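Local coordinates for protein 5-methylthioribose-1-phosphate isomerase (Saccharomyces cerevisiae, PDB 1W2W) that catalyses the interconversion of methylthioribose-1-phosphate and methylthioribulose-1-phosphate in methionine salvage, and is seen here as its N-terminal portion, at residues I6-V20 and V59-H73. Residues are numbered along the deposited sequence; the frame is centred on the assembly and turned at random.
Sequences IVFDRSEPENVSVKV and VGSLSVLTEVQLIKH
The ring of Phe8 receives Leu62 CD2 over the centre of one face, a CH-pi contact 3.7 Å from the centroid and 10° off the ring normal. Arg10 CB lies against the opposite face, offset toward the rim, while Val16 CB and Ser17 O meet the ring edge in plane. The other branch of Leu62, CD1, touches both Ile6 CG2 and Val18 CG1, so the leucine spans both strands of the hairpin. Val18 turns CG2 anti to its carbonyl carbon and brings it to Thr66 CG2 (3.7 Å); Val20 CG1 meets Val59 CG2 where segment 59-73 begins, and Val16 CG2 packs on Leu65 CD2.

Where the hairpin turns, the Gln69 amide bonds the backbone with both its oxygen and its nitrogen. Its NE2 donates to Pro13 O (2.9 Å), nearly in the amide plane, and its OE1 accepts from Val16 N (2.9 Å, 159° at the hydrogen) in the carbonyl plane. A water bridges OE1 to Val16 O, and NE2 has a second acceptor in Asp133, which helps fix the amide's rotation. A leucine here would probably leave Pro13 O and Val16 N without these partners and the turn less firmly held to the helix. At the more exposed end, Glu14 OE1 forms a salt bridge with Lys72 NZ (2.7 Å), and His73 presents its CE1 edge to Glu14 O (3.1 Å).

Apolar packing thus gives way to polar contacts along segment 59-73, whose N-to-C direction makes 140° with that of strand 17-20: a beta-hairpin laid on helix 53-73 in the isomerase's N-terminal half. Strand 32-34 completes the antiparallel sheet beside 17-21; helix 129-168 flanks the hairpin through Ile144 and Tyr137, and helices 38-46 and 88-103 pack against helix 53-73.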
loop_
_atom_site.group_PDB
_atom_site.type_symbol
_atom_site.label_atom_id
_atom_site.label_comp_id
_atom_site.label_asym_id
_atom_site.label_seq_id
_atom_site.Cartn_x
_atom_site.Cartn_y
_atom_site.Cartn_z
ATOM N N ILE A 6 -25.759 -0.767 -7.497
ATOM C CA ILE A 6 -26.888 -1.687 -7.617
ATOM C C ILE A 6 -27.993 -0.991 -8.384
ATOM O O ILE A 6 -28.440 0.083 -7.986
ATOM C CB ILE A 6 -27.369 -2.115 -6.210
ATOM C CG1 ILE A 6 -26.266 -2.916 -5.503
ATOM C CG2 ILE A 6 -28.665 -2.943 -6.299
ATOM C CD1 ILE A 6 -26.455 -2.998 -3.992
ATOM N N VAL A 7 -28.421 -1.593 -9.489
ATOM C CA VAL A 7 -29.487 -0.994 -10.277
ATOM C C VAL A 7 -30.739 -1.833 -10.063
ATOM O O VAL A 7 -30.830 -2.965 -10.555
ATOM C CB VAL A 7 -29.128 -0.903 -11.759
ATOM C CG1 VAL A 7 -30.272 -0.243 -12.541
ATOM C CG2 VAL A 7 -27.838 -0.081 -11.935
ATOM N N PHE A 8 -31.681 -1.238 -9.334
ATOM C CA PHE A 8 -32.899 -1.897 -8.865
ATOM C C PHE A 8 -34.096 -1.248 -9.552
ATOM O O PHE A 8 -34.470 -0.127 -9.217
ATOM C CB PHE A 8 -32.999 -1.716 -7.340
ATOM C CG PHE A 8 -34.295 -2.185 -6.747
ATOM C CD1 PHE A 8 -34.963 -3.279 -7.276
ATOM C CD2 PHE A 8 -34.848 -1.533 -5.648
ATOM C CE1 PHE A 8 -36.168 -3.709 -6.722
ATOM C CE2 PHE A 8 -36.037 -1.956 -5.088
ATOM C CZ PHE A 8 -36.702 -3.049 -5.625
ATOM N N ASP A 9 -34.689 -1.930 -10.530
ATOM C CA ASP A 9 -35.894 -1.414 -11.162
ATOM C C ASP A 9 -37.098 -1.974 -10.414
ATOM O O ASP A 9 -37.422 -3.160 -10.535
ATOM C CB ASP A 9 -35.924 -1.858 -12.625
ATOM C CG ASP A 9 -37.115 -1.324 -13.380
ATOM O OD1 ASP A 9 -38.045 -0.731 -12.788
ATOM O OD2 ASP A 9 -37.196 -1.463 -14.610
ATOM N N ARG A 10 -37.747 -1.104 -9.647
ATOM C CA ARG A 10 -38.820 -1.501 -8.744
ATOM C C ARG A 10 -40.184 -1.232 -9.362
ATOM O O ARG A 10 -41.219 -1.406 -8.713
ATOM C CB ARG A 10 -38.667 -0.747 -7.422
ATOM C CG ARG A 10 -39.046 0.729 -7.514
ATOM C CD ARG A 10 -39.002 1.462 -6.177
ATOM N NE ARG A 10 -37.640 1.542 -5.655
ATOM C CZ ARG A 10 -37.333 2.000 -4.446
ATOM N NH1 ARG A 10 -38.293 2.416 -3.629
ATOM N NH2 ARG A 10 -36.066 2.038 -4.054
ATOM N N SER A 11 -40.186 -0.809 -10.620
ATOM C CA SER A 11 -41.378 -0.235 -11.233
ATOM C C SER A 11 -42.515 -1.246 -11.381
ATOM O O SER A 11 -43.693 -0.871 -11.389
ATOM C CB SER A 11 -41.035 0.386 -12.582
ATOM O OG SER A 11 -40.735 -0.612 -13.535
ATOM N N GLU A 12 -42.160 -2.521 -11.507
ATOM C CA GLU A 12 -43.142 -3.604 -11.407
ATOM C C GLU A 12 -42.926 -4.324 -10.077
ATOM O O GLU A 12 -42.027 -5.159 -9.954
ATOM C CB GLU A 12 -42.954 -4.603 -12.554
ATOM C CG GLU A 12 -43.354 -4.107 -13.938
ATOM C CD GLU A 12 -42.931 -5.087 -15.023
ATOM O OE1 GLU A 12 -43.312 -6.269 -14.927
ATOM O OE2 GLU A 12 -42.221 -4.699 -15.973
ATOM N N PRO A 13 -43.715 -3.994 -9.058
ATOM C CA PRO A 13 -43.475 -4.573 -7.729
ATOM C C PRO A 13 -43.458 -6.104 -7.727
ATOM O O PRO A 13 -42.766 -6.693 -6.898
ATOM C CB PRO A 13 -44.632 -4.019 -6.892
ATOM C CG PRO A 13 -45.004 -2.747 -7.586
ATOM C CD PRO A 13 -44.848 -3.051 -9.057
ATOM N N GLU A 14 -44.204 -6.730 -8.634
ATOM C CA GLU A 14 -44.261 -8.192 -8.688
ATOM C C GLU A 14 -43.181 -8.852 -9.547
ATOM O O GLU A 14 -43.092 -10.081 -9.608
ATOM C CB GLU A 14 -45.655 -8.658 -9.111
ATOM C CG GLU A 14 -46.642 -8.708 -7.956
ATOM C CD GLU A 14 -48.038 -9.136 -8.367
ATOM O OE1 GLU A 14 -48.197 -10.225 -8.957
ATOM O OE2 GLU A 14 -48.987 -8.382 -8.091
ATOM N N ASN A 15 -42.354 -8.040 -10.194
ATOM C CA ASN A 15 -41.428 -8.527 -11.212
ATOM C C ASN A 15 -40.240 -7.572 -11.265
ATOM O O ASN A 15 -39.984 -6.958 -12.302
ATOM C CB ASN A 15 -42.132 -8.540 -12.581
ATOM C CG ASN A 15 -41.306 -9.179 -13.676
ATOM O OD1 ASN A 15 -40.561 -10.135 -13.451
ATOM N ND2 ASN A 15 -41.446 -8.653 -14.894
ATOM N N VAL A 16 -39.522 -7.439 -10.160
ATOM C CA VAL A 16 -38.437 -6.454 -10.120
ATOM C C VAL A 16 -37.257 -6.957 -10.931
ATOM O O VAL A 16 -37.113 -8.164 -11.146
ATOM C CB VAL A 16 -37.969 -6.123 -8.684
ATOM C CG1 VAL A 16 -39.113 -5.577 -7.843
ATOM C CG2 VAL A 16 -37.311 -7.328 -8.005
ATOM N N SER A 17 -36.404 -6.042 -11.385
ATOM C CA SER A 17 -35.129 -6.472 -11.935
ATOM C C SER A 17 -33.987 -5.863 -11.132
ATOM O O SER A 17 -34.103 -4.767 -10.577
ATOM C CB SER A 17 -35.027 -6.164 -13.430
ATOM O OG SER A 17 -34.916 -4.768 -13.622
ATOM N N VAL A 18 -32.895 -6.609 -11.054
ATOM C CA VAL A 18 -31.743 -6.192 -10.268
ATOM C C VAL A 18 -30.517 -6.557 -11.090
ATOM O O VAL A 18 -30.405 -7.683 -11.566
ATOM C CB VAL A 18 -31.718 -6.919 -8.903
ATOM C CG1 VAL A 18 -30.486 -6.527 -8.109
ATOM C CG2 VAL A 18 -32.990 -6.618 -8.109
ATOM N N LYS A 19 -29.602 -5.610 -11.274
ATOM C CA LYS A 19 -28.287 -5.931 -11.836
ATOM C C LYS A 19 -27.249 -5.121 -11.061
ATOM O O LYS A 19 -27.577 -4.074 -10.517
ATOM C CB LYS A 19 -28.230 -5.645 -13.345
ATOM C CG LYS A 19 -28.291 -4.173 -13.730
ATOM C CD LYS A 19 -28.410 -4.016 -15.246
ATOM C CE LYS A 19 -28.250 -2.562 -15.668
ATOM N NZ LYS A 19 -28.548 -2.383 -17.120
ATOM N N VAL A 20 -26.011 -5.594 -10.981
ATOM C CA VAL A 20 -25.014 -4.903 -10.166
ATOM C C VAL A 20 -23.730 -4.663 -10.952
ATOM O O VAL A 20 -23.353 -5.450 -11.829
ATOM C CB VAL A 20 -24.687 -5.670 -8.875
ATOM C CG1 VAL A 20 -25.932 -5.822 -7.998
ATOM C CG2 VAL A 20 -24.057 -7.031 -9.206
ATOM N N VAL A 59 -27.791 -6.018 -1.925
ATOM C CA VAL A 59 -27.813 -7.057 -2.969
ATOM C C VAL A 59 -28.265 -8.412 -2.427
ATOM O O VAL A 59 -29.011 -9.139 -3.100
ATOM C CB VAL A 59 -26.488 -7.200 -3.753
ATOM C CG1 VAL A 59 -25.436 -7.938 -2.926
ATOM C CG2 VAL A 59 -26.737 -8.015 -5.041
ATOM N N GLY A 60 -27.831 -8.744 -1.214
ATOM C CA GLY A 60 -28.274 -9.968 -0.551
ATOM C C GLY A 60 -29.791 -10.015 -0.405
ATOM O O GLY A 60 -30.440 -10.995 -0.810
ATOM N N SER A 61 -30.347 -8.953 0.176
ATOM C CA SER A 61 -31.787 -8.812 0.351
ATOM C C SER A 61 -32.529 -8.888 -0.990
ATOM O O SER A 61 -33.514 -9.606 -1.115
ATOM C CB SER A 61 -32.108 -7.496 1.066
ATOM O OG SER A 61 -31.538 -7.492 2.365
ATOM N N LEU A 62 -32.052 -8.148 -1.984
ATOM C CA LEU A 62 -32.662 -8.145 -3.305
ATOM C C LEU A 62 -32.642 -9.527 -3.952
ATOM O O LEU A 62 -33.603 -9.901 -4.637
ATOM C CB LEU A 62 -32.003 -7.113 -4.230
ATOM C CG LEU A 62 -32.373 -5.660 -3.943
ATOM C CD1 LEU A 62 -31.457 -4.741 -4.739
ATOM C CD2 LEU A 62 -33.822 -5.377 -4.301
ATOM N N SER A 63 -31.572 -10.288 -3.735
ATOM C CA SER A 63 -31.458 -11.607 -4.359
ATOM C C SER A 63 -32.495 -12.592 -3.809
ATOM O O SER A 63 -32.899 -13.524 -4.510
ATOM C CB SER A 63 -30.034 -12.175 -4.256
ATOM O OG SER A 63 -29.778 -12.726 -2.972
ATOM N N VAL A 64 -32.921 -12.387 -2.565
ATOM C CA VAL A 64 -34.014 -13.182 -1.998
ATOM C C VAL A 64 -35.319 -12.836 -2.722
ATOM O O VAL A 64 -36.115 -13.718 -3.090
ATOM C CB VAL A 64 -34.165 -12.924 -0.483
ATOM C CG1 VAL A 64 -35.234 -13.844 0.109
ATOM C CG2 VAL A 64 -32.852 -13.152 0.252
ATOM N N LEU A 65 -35.546 -11.546 -2.942
ATOM C CA LEU A 65 -36.749 -11.121 -3.648
ATOM C C LEU A 65 -36.770 -11.616 -5.096
ATOM O O LEU A 65 -37.790 -12.129 -5.560
ATOM C CB LEU A 65 -36.945 -9.599 -3.580
ATOM C CG LEU A 65 -38.144 -9.039 -4.368
ATOM C CD1 LEU A 65 -39.471 -9.585 -3.819
ATOM C CD2 LEU A 65 -38.147 -7.516 -4.327
ATOM N N THR A 66 -35.671 -11.481 -5.829
ATOM C CA THR A 66 -35.672 -12.007 -7.196
ATOM C C THR A 66 -35.904 -13.517 -7.202
ATOM O O THR A 66 -36.568 -14.036 -8.105
ATOM C CB THR A 66 -34.384 -11.657 -7.985
ATOM O OG1 THR A 66 -33.228 -12.066 -7.250
ATOM C CG2 THR A 66 -34.212 -10.160 -8.140
ATOM N N GLU A 67 -35.366 -14.217 -6.204
ATOM C CA GLU A 67 -35.558 -15.664 -6.119
ATOM C C GLU A 67 -37.027 -16.023 -5.910
ATOM O O GLU A 67 -37.565 -16.900 -6.598
ATOM C CB GLU A 67 -34.692 -16.314 -5.037
ATOM C CG GLU A 67 -34.972 -17.807 -4.914
ATOM C CD GLU A 67 -33.782 -18.589 -4.410
ATOM O OE1 GLU A 67 -33.978 -19.504 -3.584
ATOM O OE2 GLU A 67 -32.647 -18.292 -4.841
ATOM N N VAL A 68 -37.694 -15.357 -4.970
ATOM C CA VAL A 68 -39.077 -15.742 -4.698
ATOM C C VAL A 68 -39.987 -15.364 -5.855
ATOM O O VAL A 68 -40.983 -16.045 -6.131
ATOM C CB VAL A 68 -39.607 -15.207 -3.357
ATOM C CG1 VAL A 68 -38.759 -15.720 -2.190
ATOM C CG2 VAL A 68 -39.674 -13.717 -3.377
ATOM N N GLN A 69 -39.645 -14.283 -6.553
ATOM C CA GLN A 69 -40.429 -13.898 -7.721
ATOM C C GLN A 69 -40.211 -14.830 -8.897
ATOM O O GLN A 69 -41.140 -15.099 -9.661
ATOM C CB GLN A 69 -40.184 -12.439 -8.104
ATOM C CG GLN A 69 -40.562 -11.516 -6.950
ATOM C CD GLN A 69 -40.680 -10.070 -7.357
ATOM O OE1 GLN A 69 -39.997 -9.623 -8.285
ATOM N NE2 GLN A 69 -41.550 -9.333 -6.680
ATOM N N LEU A 70 -38.990 -15.333 -9.032
ATOM C CA LEU A 70 -38.689 -16.306 -10.075
ATOM C C LEU A 70 -39.446 -17.617 -9.843
ATOM O O LEU A 70 -39.989 -18.202 -10.780
ATOM C CB LEU A 70 -37.180 -16.563 -10.147
ATOM C CG LEU A 70 -36.660 -17.512 -11.232
ATOM C CD1 LEU A 70 -37.225 -17.151 -12.587
ATOM C CD2 LEU A 70 -35.134 -17.507 -11.275
ATOM N N ILE A 71 -39.490 -18.094 -8.606
ATOM C CA ILE A 71 -40.154 -19.371 -8.376
ATOM C C ILE A 71 -41.669 -19.249 -8.546
ATOM O O ILE A 71 -42.350 -20.237 -8.838
ATOM C CB ILE A 71 -39.752 -20.004 -7.026
ATOM C CG1 ILE A 71 -40.188 -19.139 -5.848
ATOM C CG2 ILE A 71 -38.248 -20.212 -6.965
ATOM C CD1 ILE A 71 -39.643 -19.617 -4.520
ATOM N N LYS A 72 -42.194 -18.040 -8.370
ATOM C CA LYS A 72 -43.590 -17.767 -8.695
ATOM C C LYS A 72 -43.828 -17.818 -10.204
ATOM O O LYS A 72 -44.748 -18.498 -10.670
ATOM C CB LYS A 72 -44.046 -16.419 -8.126
ATOM C CG LYS A 72 -45.465 -16.055 -8.554
ATOM C CD LYS A 72 -45.720 -14.561 -8.492
ATOM C CE LYS A 72 -46.736 -14.117 -9.542
ATOM N NZ LYS A 72 -47.064 -12.666 -9.365
ATOM N N HIS A 73 -42.989 -17.108 -10.956
ATOM C CA HIS A 73 -43.165 -16.929 -12.395
ATOM C C HIS A 73 -42.717 -18.124 -13.230
ATOM O O HIS A 73 -43.185 -18.310 -14.353
ATOM C CB HIS A 73 -42.394 -15.699 -12.883
ATOM C CG HIS A 73 -43.011 -14.399 -12.477
ATOM N ND1 HIS A 73 -42.259 -13.325 -12.051
ATOM C CD2 HIS A 73 -44.302 -13.995 -12.441
ATOM C CE1 HIS A 73 -43.064 -12.320 -11.758
ATOM N NE2 HIS A 73 -44.309 -12.697 -11.991
HETATM O O HOH W 1 -44.074 -12.015 -7.912
HETATM O O HOH W 2 -37.984 -10.338 -9.936
#